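Local coordinates for protein putative antibiotic biosynthesis monooxygenase (Bordetella bronchiseptica, PDB 3GZ7) that is of unknown function but probably acts as a monooxygenase of the antibiotic biosynthesis family, forming a dimeric alpha-beta barrel, at residues A[42-45]-A[46-49]. Sequence-based numbering, arbitrary orientation. Where two conformers were deposited one is given.
Sequences AQAR and PLFM
Arg-45 O takes two N-H groups from the next turn of the helix: Met-49 N (selenomethionine) donates over 3.1 Å in the carbonyl plane, nearly straight at 161°, whereas Phe-48 N adds a weak bond bent to 121°, so the former is the main hold. The side chains of Arg-45 and Met-49 extend in the same direction from the helix. In the conformer given, one of two, chi1 and a bend at chi2 (-57°) bring Met-49 SE obliquely to the guanidinium, a loose and doubtful contact 4.2 Å from Arg-45 NH2. Pro-46, which has no N-H to give, kinks helix 34-49, and its CD sits 3.6 Å from Gln-43 O. Leu-47 N makes only a weak 2.9 Å bond to Ala-44 O. This helix packs on the antiparallel sheet of a ferredoxin-like alpha-beta fold, whose dimer forms the barrel. Arg-45 NE reaches strand 54-62, bonding Val-57 O. On the buried side, Leu-47 CD1 lies 4.3 Å from Ala-44 CB, both side chains touching helix 89-98. The Phe-48 ring has Arg-45 O at its edge, stacks with Phe-85 and meets Trp-94 edge-to-face; the Phe-48 side chain is about 4 Å from a bound citrate, perhaps a crystallisation additive.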
loop_
_atom_site.group_PDB
_atom_site.type_symbol
_atom_site.label_atom_id
_atom_site.label_comp_id
_atom_site.label_asym_id
_atom_site.label_seq_id
_atom_site.Cartn_x
_atom_site.Cartn_y
_atom_site.Cartn_z
ATOM N N ALA A 42 -9.858 -11.794 -9.773
ATOM C CA ALA A 42 -9.373 -13.180 -9.632
ATOM C C ALA A 42 -9.155 -13.809 -11.010
ATOM O O ALA A 42 -8.142 -14.428 -11.289
ATOM C CB ALA A 42 -10.348 -14.017 -8.778
ATOM N N GLN A 43 -10.096 -13.537 -11.891
ATOM C CA GLN A 43 -10.070 -13.989 -13.269
ATOM C C GLN A 43 -9.065 -13.281 -14.160
ATOM O O GLN A 43 -8.591 -13.835 -15.135
ATOM C CB GLN A 43 -11.470 -13.789 -13.844
ATOM C CG GLN A 43 -11.616 -14.476 -15.126
ATOM C CD GLN A 43 -12.910 -14.211 -15.786
ATOM O OE1 GLN A 43 -13.912 -13.802 -15.147
ATOM N NE2 GLN A 43 -12.906 -14.410 -17.109
ATOM N N ALA A 44 -8.772 -12.042 -13.825
ATOM C CA ALA A 44 -7.919 -11.179 -14.625
ATOM C C ALA A 44 -6.454 -11.313 -14.221
ATOM O O ALA A 44 -5.570 -10.950 -14.976
ATOM C CB ALA A 44 -8.399 -9.737 -14.486
ATOM N N ARG A 45 -6.207 -11.846 -13.023
ATOM C CA ARG A 45 -4.864 -11.989 -12.457
ATOM C C ARG A 45 -3.780 -12.540 -13.385
ATOM O O ARG A 45 -2.693 -11.956 -13.406
ATOM C CB ARG A 45 -4.893 -12.795 -11.141
ATOM C CG ARG A 45 -4.866 -11.885 -9.928
ATOM C CD ARG A 45 -4.675 -12.582 -8.608
ATOM N NE ARG A 45 -3.289 -12.859 -8.259
ATOM C CZ ARG A 45 -2.681 -14.052 -8.355
ATOM N NH1 ARG A 45 -3.300 -15.128 -8.837
ATOM N NH2 ARG A 45 -1.423 -14.168 -7.959
ATOM N N PRO A 46 -4.055 -13.644 -14.131
ATOM C CA PRO A 46 -3.177 -14.195 -15.192
ATOM C C PRO A 46 -2.779 -13.249 -16.348
ATOM O O PRO A 46 -1.695 -13.405 -16.921
ATOM C CB PRO A 46 -3.987 -15.371 -15.740
ATOM C CG PRO A 46 -4.865 -15.760 -14.629
ATOM C CD PRO A 46 -5.260 -14.477 -13.966
ATOM N N LEU A 47 -3.644 -12.299 -16.696
ATOM C CA LEU A 47 -3.287 -11.182 -17.586
ATOM C C LEU A 47 -2.089 -10.426 -17.107
ATOM O O LEU A 47 -1.204 -10.072 -17.903
ATOM C CB LEU A 47 -4.456 -10.169 -17.740
ATOM C CG LEU A 47 -5.715 -10.681 -18.444
ATOM C CD1 LEU A 47 -6.896 -9.651 -18.497
ATOM C CD2 LEU A 47 -5.331 -11.192 -19.823
ATOM N N PHE A 48 -2.084 -10.099 -15.820
ATOM C CA PHE A 48 -0.950 -9.409 -15.218
ATOM C C PHE A 48 0.310 -10.303 -15.106
ATOM O O PHE A 48 1.395 -9.868 -15.452
ATOM C CB PHE A 48 -1.301 -8.883 -13.815
ATOM C CG PHE A 48 -2.104 -7.596 -13.806
ATOM C CD1 PHE A 48 -1.470 -6.364 -13.867
ATOM C CD2 PHE A 48 -3.477 -7.620 -13.676
ATOM C CE1 PHE A 48 -2.186 -5.188 -13.833
ATOM C CE2 PHE A 48 -4.178 -6.445 -13.652
ATOM C CZ PHE A 48 -3.530 -5.232 -13.729
HETATM N N MSE A 49 0.150 -11.535 -14.604
HETATM C CA MSE A 49 1.289 -12.468 -14.375
HETATM C C MSE A 49 2.066 -12.717 -15.634
HETATM O O MSE A 49 3.295 -12.788 -15.617
HETATM C CB MSE A 49 0.821 -13.843 -13.828
HETATM C CG MSE A 49 0.138 -13.839 -12.436
HETATM SE SE MSE A 49 1.197 -13.064 -10.984
HETATM C CE MSE A 49 2.561 -14.468 -10.668
#